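Local coordinates for extracellular solute-binding protein, family 1 (Bifidobacterium longum subsp. infantis, PDB 6FTH) that probably binds human milk oligosaccharides outside the cell and delivers them to an ABC transporter for uptake, at residues 507-510 / 511-515; 465-468 / 469-472; 492-495 / 496-500; 244-248 / 249-253. One frame throughout, in Å; residues are numbered along the deposited sequence.

Contact 1 (507-510 / 511-515); sequences VKIW and QKWYD
Gln-511 N donates to Val-507 O at 2.9 Å and Tyr-514 N to Trp-510 O at 2.8 Å, both with N-H...O angles of 162°, the regular i to i+4 pattern of an alpha helix. Trp-510 and Gln-511 are neighbours midway along this two-and-a-half-turn piece of helix 503-518. The Gln-511 side chain leaves with CG opposite the backbone N (chi1 180°) and then bends at chi2, which carries the amide along the helix to Asp-515. There NE2 gives a 2.9 Å bond to Asp-515 OD1 on its syn side; the acceptor lies near the amide plane but the donor stands 34° out of the carboxylate plane. Ile-509 and Trp-513 run side by side, CG2 of Ile-509 meeting CD1 of Trp-513 at 3.9 Å, in plane at the indole edge. Other polar ends reach past the helix: Gln-511 OE1 accepts from Val-242 N and NE2 also donates to Gly-240 O, so both ends of the amide are tied to the 240-242 region, and Trp-513 NE1 donates to Asp-459. Helix 503-518 packs on both helix 457-484, with Ile-509 and Trp-510 on Leu-463, and strand 241-244, with Trp-510 on Val-242.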
# COMPACT_ATOMS: atom_id res chain seq x y z
N VAL A 507 3.48 5.98 -21.49
CA VAL A 507 4.18 4.70 -21.60
C VAL A 507 5.67 4.92 -21.85
O VAL A 507 6.53 4.31 -21.20
CB VAL A 507 3.55 3.82 -22.69
CG1 VAL A 507 4.41 2.61 -22.92
CG2 VAL A 507 2.13 3.42 -22.30
N LYS A 508 5.99 5.80 -22.79
CA LYS A 508 7.39 6.04 -23.13
C LYS A 508 8.15 6.68 -21.96
O LYS A 508 9.32 6.35 -21.74
CB LYS A 508 7.44 6.90 -24.40
CG LYS A 508 8.83 7.16 -24.94
CD LYS A 508 8.85 7.48 -26.48
CE LYS A 508 7.92 8.58 -26.81
NZ LYS A 508 8.12 9.01 -28.20
N ILE A 509 7.51 7.60 -21.21
CA ILE A 509 8.13 8.18 -20.03
C ILE A 509 8.45 7.11 -18.99
O ILE A 509 9.57 7.05 -18.46
CB ILE A 509 7.23 9.29 -19.44
CG1 ILE A 509 7.27 10.51 -20.37
CG2 ILE A 509 7.66 9.64 -18.03
CD1 ILE A 509 6.24 11.60 -20.01
N TRP A 510 7.49 6.21 -18.73
CA TRP A 510 7.75 5.16 -17.75
C TRP A 510 8.82 4.21 -18.25
O TRP A 510 9.66 3.76 -17.47
CB TRP A 510 6.46 4.41 -17.39
CG TRP A 510 5.69 5.10 -16.32
CD1 TRP A 510 4.47 5.69 -16.44
CD2 TRP A 510 6.09 5.26 -14.95
NE1 TRP A 510 4.09 6.21 -15.22
CE2 TRP A 510 5.07 5.97 -14.30
CE3 TRP A 510 7.22 4.89 -14.22
CZ2 TRP A 510 5.13 6.31 -12.94
CZ3 TRP A 510 7.28 5.23 -12.86
CH2 TRP A 510 6.24 5.93 -12.25
N GLN A 511 8.82 3.88 -19.55
CA GLN A 511 9.89 3.03 -20.07
C GLN A 511 11.25 3.67 -19.85
O GLN A 511 12.22 3.00 -19.48
CB GLN A 511 9.70 2.75 -21.55
CG GLN A 511 10.79 1.86 -22.15
CD GLN A 511 10.59 0.38 -21.84
OE1 GLN A 511 9.64 -0.24 -22.32
NE2 GLN A 511 11.51 -0.20 -21.08
N LYS A 512 11.36 4.97 -20.11
CA LYS A 512 12.63 5.66 -19.96
C LYS A 512 13.15 5.58 -18.54
O LYS A 512 14.31 5.24 -18.30
CB LYS A 512 12.47 7.13 -20.38
CG LYS A 512 13.76 7.93 -20.23
CD LYS A 512 13.60 9.35 -20.69
CE LYS A 512 12.75 10.13 -19.75
NZ LYS A 512 12.64 11.59 -20.11
N TRP A 513 12.31 5.92 -17.56
CA TRP A 513 12.79 5.91 -16.18
C TRP A 513 13.00 4.49 -15.68
O TRP A 513 13.95 4.22 -14.93
CB TRP A 513 11.82 6.68 -15.29
CG TRP A 513 11.91 8.14 -15.58
CD1 TRP A 513 11.02 8.90 -16.28
CD2 TRP A 513 13.02 9.00 -15.29
NE1 TRP A 513 11.49 10.19 -16.42
CE2 TRP A 513 12.72 10.27 -15.83
CE3 TRP A 513 14.24 8.82 -14.62
CZ2 TRP A 513 13.58 11.36 -15.69
CZ3 TRP A 513 15.10 9.90 -14.49
CH2 TRP A 513 14.76 11.16 -15.03
N TYR A 514 12.14 3.57 -16.09
CA TYR A 514 12.38 2.17 -15.78
C TYR A 514 13.77 1.74 -16.27
O TYR A 514 14.52 1.08 -15.55
CB TYR A 514 11.28 1.34 -16.42
CG TYR A 514 11.48 -0.14 -16.36
CD1 TYR A 514 11.07 -0.89 -15.26
CD2 TYR A 514 12.05 -0.80 -17.43
CE1 TYR A 514 11.24 -2.28 -15.22
CE2 TYR A 514 12.21 -2.17 -17.41
CZ TYR A 514 11.81 -2.91 -16.31
OH TYR A 514 12.00 -4.29 -16.31
N ASP A 515 14.11 2.11 -17.49
CA ASP A 515 15.42 1.75 -18.05
C ASP A 515 16.55 2.41 -17.25
O ASP A 515 17.54 1.76 -16.91
CB ASP A 515 15.49 2.15 -19.52
CG ASP A 515 14.64 1.29 -20.41
OD1 ASP A 515 14.17 0.22 -19.97
OD2 ASP A 515 14.43 1.68 -21.57

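Contact 2 (465-468 / 469-472); sequences NNNA and QISN
About two turns of the long alpha helix 457-484 form this contact, the i to i+4 bonding supplemented by a serine hydroxyl folded back on the backbone. Ile-470 N donates to Asn-466 O at 2.9 Å with an almost straight N-H...O angle of 173°, and Ser-471 N reaches Asn-467 O at 2.8 Å. The same Asn-467 O takes a second bond, from Ser-471 OG at 2.9 Å. With OG between the backbone N and the carbonyl carbon (chi1 60°), the hydroxyl reaches back to this carbonyl; one oxygen is therefore gripped by two donors of a single residue. On the inward side Ile-470 lays its CG1 and CD1 alongside the Asn-466 carbonyl, CG1 lying 3.3 Å from Asn-466 O, and packs onward against Leu-246 and Leu-501. The Asn-466 amide turns to helix 503-518, ND2 donating to Asn-506 and Glu-505. At the solvent side the direct backbone pair is long, Asn-465 O standing 3.7 Å from Gln-469 N. A water fills in between the two residues, donating to Asn-465 O at 2.9 Å and accepting from Gln-469 NE2 at 2.7 Å.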
# COMPACT_ATOMS: atom_id res chain seq x y z
N ASN A 465 -0.49 15.30 -15.34
CA ASN A 465 -1.42 16.07 -16.16
C ASN A 465 -2.17 15.15 -17.11
O ASN A 465 -3.40 15.21 -17.21
CB ASN A 465 -0.69 17.17 -16.93
CG ASN A 465 -1.59 18.39 -17.23
OD1 ASN A 465 -1.66 19.35 -16.45
ND2 ASN A 465 -2.29 18.35 -18.36
N ASN A 466 -1.45 14.28 -17.83
CA ASN A 466 -2.11 13.37 -18.74
C ASN A 466 -3.00 12.39 -17.97
O ASN A 466 -4.13 12.11 -18.39
CB ASN A 466 -1.07 12.59 -19.55
CG ASN A 466 -0.35 13.43 -20.59
OD1 ASN A 466 -0.74 14.56 -20.91
ND2 ASN A 466 0.72 12.86 -21.15
N ASN A 467 -2.49 11.85 -16.85
CA ASN A 467 -3.27 10.89 -16.07
C ASN A 467 -4.57 11.50 -15.59
O ASN A 467 -5.57 10.79 -15.45
CB ASN A 467 -2.51 10.39 -14.85
CG ASN A 467 -1.39 9.40 -15.19
OD1 ASN A 467 -1.36 8.82 -16.28
ND2 ASN A 467 -0.49 9.19 -14.24
N ALA A 468 -4.59 12.80 -15.30
CA ALA A 468 -5.82 13.40 -14.80
C ALA A 468 -6.93 13.29 -15.83
O ALA A 468 -8.09 13.05 -15.47
CB ALA A 468 -5.58 14.86 -14.42
N GLN A 469 -6.60 13.44 -17.11
CA GLN A 469 -7.62 13.32 -18.14
C GLN A 469 -7.90 11.86 -18.47
O GLN A 469 -9.07 11.46 -18.64
CB GLN A 469 -7.17 14.06 -19.41
CG GLN A 469 -6.76 15.52 -19.15
CD GLN A 469 -7.89 16.32 -18.51
OE1 GLN A 469 -9.07 16.06 -18.77
NE2 GLN A 469 -7.54 17.22 -17.63
N ILE A 470 -6.84 11.05 -18.55
CA ILE A 470 -7.01 9.62 -18.84
C ILE A 470 -7.91 8.97 -17.80
O ILE A 470 -8.80 8.17 -18.13
CB ILE A 470 -5.62 8.95 -18.87
CG1 ILE A 470 -4.83 9.38 -20.12
CG2 ILE A 470 -5.73 7.43 -18.81
CD1 ILE A 470 -3.35 9.11 -20.01
N SER A 471 -7.71 9.31 -16.52
CA SER A 471 -8.41 8.59 -15.47
C SER A 471 -9.91 8.83 -15.54
O SER A 471 -10.69 7.91 -15.25
CB SER A 471 -7.84 8.95 -14.11
OG SER A 471 -7.95 10.32 -13.83
N ASN A 472 -10.34 10.04 -15.92
CA ASN A 472 -11.77 10.31 -16.03
C ASN A 472 -12.42 9.37 -17.04
O ASN A 472 -13.50 8.82 -16.79
CB ASN A 472 -12.02 11.75 -16.45
CG ASN A 472 -11.58 12.78 -15.42
OD1 ASN A 472 -11.62 12.54 -14.22
ND2 ASN A 472 -11.18 13.95 -15.91
O HOH W 1 -4.99 17.64 -16.90

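Contact 3 (492-495 / 496-500); sequences DAYC and KQLDS
A salt bridge joins Asp-492 and Lys-496, one helical turn apart on helix 487-500. Lys-496 NZ lies 2.9 Å from Asp-492 OD1, on the syn side and 18° out of the carboxylate plane, and makes a weak second bond to OD2. The lysine runs nearly extended to CE and turns only at chi4 (69°), which brings the ammonium to the oxygen end of the carboxylate, close to its plane, as the two side chains cross.

Apolar contact links Tyr-494 with Leu-498. Leu-498 CG stands over one face of the phenol ring in a CH-pi contact, 4.3 Å from the centroid and 20° off the normal, while CD1 reaches Tyr-494 CZ at 3.5 Å. The phenol OH passes beyond this pair to bond Leu-246 O, and the edge-to-face neighbour of the ring is Trp-481 of helix 457-484.

Backbone bonds are of the ordinary helical kind; Leu-498 N to Tyr-494 O, at 2.9 Å, ties the same two residues that pack through their side chains. Ser-500 OG adds a 2.6 Å bond to Gln-497 O in the last turn.

The chemistry is thus divided by side: the ion pair lies among exposed residues, where solvent would probably weaken its pull, and the buried tyrosine and leucine pack against helix 457-484.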
# COMPACT_ATOMS: atom_id res chain seq x y z
N ASP A 492 -12.47 0.26 -29.46
CA ASP A 492 -11.54 0.94 -30.36
C ASP A 492 -11.57 2.46 -30.13
O ASP A 492 -10.52 3.10 -30.05
CB ASP A 492 -11.86 0.58 -31.80
CG ASP A 492 -10.96 1.30 -32.80
OD1 ASP A 492 -9.77 0.95 -32.88
OD2 ASP A 492 -11.45 2.21 -33.51
N ALA A 493 -12.76 3.04 -30.01
CA ALA A 493 -12.81 4.48 -29.80
C ALA A 493 -12.18 4.86 -28.46
O ALA A 493 -11.51 5.89 -28.35
CB ALA A 493 -14.27 4.96 -29.86
N TYR A 494 -12.40 4.04 -27.43
CA TYR A 494 -11.80 4.34 -26.13
C TYR A 494 -10.27 4.33 -26.22
O TYR A 494 -9.62 5.23 -25.67
CB TYR A 494 -12.32 3.32 -25.11
CG TYR A 494 -11.44 2.97 -23.93
CD1 TYR A 494 -11.51 3.69 -22.77
CD2 TYR A 494 -10.62 1.85 -23.96
CE1 TYR A 494 -10.75 3.35 -21.68
CE2 TYR A 494 -9.85 1.50 -22.87
CZ TYR A 494 -9.92 2.25 -21.74
OH TYR A 494 -9.18 1.93 -20.63
N CYS A 495 -9.70 3.34 -26.91
CA CYS A 495 -8.25 3.24 -27.03
C CYS A 495 -7.70 4.46 -27.75
O CYS A 495 -6.71 5.05 -27.33
CB CYS A 495 -7.87 1.95 -27.76
SG CYS A 495 -8.12 0.44 -26.77
N LYS A 496 -8.36 4.88 -28.82
CA LYS A 496 -7.91 6.07 -29.52
C LYS A 496 -8.05 7.30 -28.64
O LYS A 496 -7.21 8.20 -28.68
CB LYS A 496 -8.71 6.23 -30.81
CG LYS A 496 -8.45 5.15 -31.82
CD LYS A 496 -9.46 5.27 -32.96
CE LYS A 496 -8.92 4.73 -34.26
NZ LYS A 496 -8.78 3.26 -34.23
N GLN A 497 -9.11 7.36 -27.84
CA GLN A 497 -9.29 8.50 -26.95
C GLN A 497 -8.15 8.60 -25.94
O GLN A 497 -7.63 9.69 -25.68
CB GLN A 497 -10.66 8.45 -26.25
CG GLN A 497 -10.98 9.68 -25.42
CD GLN A 497 -12.39 9.68 -24.86
OE1 GLN A 497 -13.09 8.67 -24.90
NE2 GLN A 497 -12.81 10.82 -24.35
N LEU A 498 -7.74 7.47 -25.34
CA LEU A 498 -6.65 7.53 -24.36
C LEU A 498 -5.35 7.97 -25.02
O LEU A 498 -4.59 8.75 -24.44
CB LEU A 498 -6.47 6.17 -23.67
CG LEU A 498 -7.69 5.66 -22.87
CD1 LEU A 498 -7.24 4.51 -21.94
CD2 LEU A 498 -8.35 6.77 -22.05
N ASP A 499 -5.11 7.51 -26.24
CA ASP A 499 -3.94 7.95 -27.00
C ASP A 499 -3.98 9.46 -27.22
O ASP A 499 -2.97 10.14 -27.05
CB ASP A 499 -3.87 7.21 -28.33
CG ASP A 499 -3.39 5.77 -28.19
OD1 ASP A 499 -3.08 5.35 -27.07
OD2 ASP A 499 -3.33 5.06 -29.22
N SER A 500 -5.16 10.00 -27.55
CA SER A 500 -5.30 11.44 -27.75
C SER A 500 -5.03 12.22 -26.48
O SER A 500 -4.70 13.41 -26.55
CB SER A 500 -6.71 11.76 -28.25
OG SER A 500 -7.66 11.78 -27.20

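Contact 4 (244-248 / 249-253); sequences SFLTS and DEYKQ
The chain leaves strand 241-244 in a type I beta turn, 245-248, with Ser-248 N bonded to Phe-245 O at 3.1 Å, and Ser-248 then takes an extended conformation before helix 249-263 begins. Ser-248 is the N-cap: its OG accepts from Tyr-251 N at 3.0 Å, with an N-H...O angle of 163°. The hydroxyl sits between the backbone N and the carbonyl carbon (chi1 67°), a placing from which it can also donate to Phe-245 O at 2.8 Å. Phe-245 O thus holds two donors of one residue, and OG works in both directions. Behind it Ser-244 OG accepts from Leu-246 N, an ST turn.

The Tyr-251 ring lies across the turn. Leu-246 CA stands over one of its faces. Phe-245 meets the ring obliquely, the planes at 41°, with Phe-245 CD1 lying 3.9 Å from Tyr-251 CD1. Tyr-251 CB also comes within 3.1 Å of Phe-245 O. The phenol OH continues to Thr-478 of helix 457-484. Outside the cap a water donates to both Thr-247 O and, at 2.8 Å, Asp-249 OD1.

A helix start leaves its first backbone N-H groups without partners from a preceding turn; here Ser-248 supplies one at Tyr-251. Because that hydroxyl is itself tied to Phe-245 O, its rotation is restrained by two bonds, and the acidic side chains of Asp-249 and Glu-250 in the first turn would probably interact favourably with the helix dipole.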
# COMPACT_ATOMS: atom_id res chain seq x y z
N SER A 244 1.04 -0.06 -21.02
CA SER A 244 -0.16 0.23 -20.26
C SER A 244 -1.16 -0.89 -20.41
O SER A 244 -1.44 -1.34 -21.52
CB SER A 244 -0.82 1.54 -20.72
OG SER A 244 -2.03 1.77 -19.98
N PHE A 245 -1.73 -1.33 -19.29
CA PHE A 245 -2.79 -2.31 -19.41
C PHE A 245 -4.13 -1.70 -19.75
O PHE A 245 -5.07 -2.44 -20.05
CB PHE A 245 -2.88 -3.23 -18.17
CG PHE A 245 -3.14 -2.53 -16.85
CD1 PHE A 245 -4.39 -2.01 -16.53
CD2 PHE A 245 -2.15 -2.51 -15.88
CE1 PHE A 245 -4.61 -1.42 -15.30
CE2 PHE A 245 -2.36 -1.91 -14.64
CZ PHE A 245 -3.61 -1.39 -14.34
N LEU A 246 -4.24 -0.37 -19.76
CA LEU A 246 -5.53 0.28 -19.96
C LEU A 246 -6.10 0.00 -21.33
O LEU A 246 -7.32 0.10 -21.50
CB LEU A 246 -5.38 1.79 -19.77
CG LEU A 246 -4.97 2.25 -18.38
CD1 LEU A 246 -4.78 3.77 -18.37
CD2 LEU A 246 -6.00 1.86 -17.33
N THR A 247 -5.26 -0.34 -22.31
CA THR A 247 -5.69 -0.65 -23.67
C THR A 247 -5.39 -2.09 -24.05
O THR A 247 -5.36 -2.44 -25.24
CB THR A 247 -5.05 0.32 -24.67
OG1 THR A 247 -3.63 0.22 -24.57
CG2 THR A 247 -5.47 1.74 -24.40
N SER A 248 -5.16 -2.96 -23.06
CA SER A 248 -4.78 -4.33 -23.33
C SER A 248 -6.00 -5.24 -23.48
O SER A 248 -7.04 -5.01 -22.86
CB SER A 248 -3.91 -4.88 -22.19
OG SER A 248 -4.63 -5.00 -20.99
N ASP A 249 -5.84 -6.29 -24.28
CA ASP A 249 -6.87 -7.32 -24.35
C ASP A 249 -7.13 -7.92 -22.97
O ASP A 249 -8.27 -8.27 -22.64
CB ASP A 249 -6.43 -8.40 -25.33
CG ASP A 249 -6.36 -7.90 -26.78
OD1 ASP A 249 -7.14 -6.99 -27.16
OD2 ASP A 249 -5.54 -8.46 -27.55
N GLU A 250 -6.10 -8.01 -22.13
CA GLU A 250 -6.27 -8.55 -20.79
C GLU A 250 -7.27 -7.73 -19.98
O GLU A 250 -8.14 -8.30 -19.30
CB GLU A 250 -4.93 -8.56 -20.08
CG GLU A 250 -3.95 -9.58 -20.61
CD GLU A 250 -3.04 -9.11 -21.74
OE1 GLU A 250 -3.34 -8.12 -22.45
OE2 GLU A 250 -1.98 -9.75 -21.93
N TYR A 251 -7.13 -6.40 -20.00
CA TYR A 251 -8.07 -5.52 -19.29
C TYR A 251 -9.47 -5.67 -19.86
O TYR A 251 -10.46 -5.76 -19.12
CB TYR A 251 -7.57 -4.07 -19.41
CG TYR A 251 -8.24 -3.01 -18.55
CD1 TYR A 251 -8.11 -3.04 -17.17
CD2 TYR A 251 -8.95 -1.97 -19.11
CE1 TYR A 251 -8.70 -2.07 -16.37
CE2 TYR A 251 -9.53 -0.99 -18.32
CZ TYR A 251 -9.41 -1.05 -16.95
OH TYR A 251 -9.98 -0.11 -16.14
N LYS A 252 -9.59 -5.70 -21.18
CA LYS A 252 -10.89 -5.94 -21.81
C LYS A 252 -11.52 -7.24 -21.31
O LYS A 252 -12.71 -7.28 -21.00
CB LYS A 252 -10.73 -5.97 -23.33
CG LYS A 252 -12.05 -6.23 -24.07
CD LYS A 252 -12.08 -5.83 -25.57
CE LYS A 252 -10.90 -6.32 -26.35
NZ LYS A 252 -11.07 -5.97 -27.79
N GLN A 253 -10.74 -8.32 -21.24
CA GLN A 253 -11.26 -9.61 -20.81
C GLN A 253 -11.70 -9.59 -19.35
O GLN A 253 -12.72 -10.20 -19.01
CB GLN A 253 -10.24 -10.71 -21.09
CG GLN A 253 -10.01 -10.95 -22.60
CD GLN A 253 -11.31 -10.97 -23.41
OE1 GLN A 253 -12.28 -11.63 -23.04
NE2 GLN A 253 -11.34 -10.20 -24.51
O HOH W 2 -6.64 -4.24 -27.20

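How the contacts relate
All four contacts are local, and three of them are short pieces of the successive C-terminal helices 457-484, 487-500 and 503-518; contact 4 is instead a helix start after strand 241-244. Contact 2 is a surface piece rich in side-chain amides, with one bridging water, whereas contacts 1, 3 and 4 are partly buried and each include a buried tyrosine. Leu-246 of contact 4 is a shared neighbour: its CD1 packs on Ile-470 CG2 of contact 2 at 3.8 Å, and its CB lies 3.9 Å from Leu-498 CD1 of contact 3. Contact 1 touches contact 4 through Val-507 and Ser-244, but neither contact 2 nor contact 3. Only contact 3 has a salt bridge between its own segments.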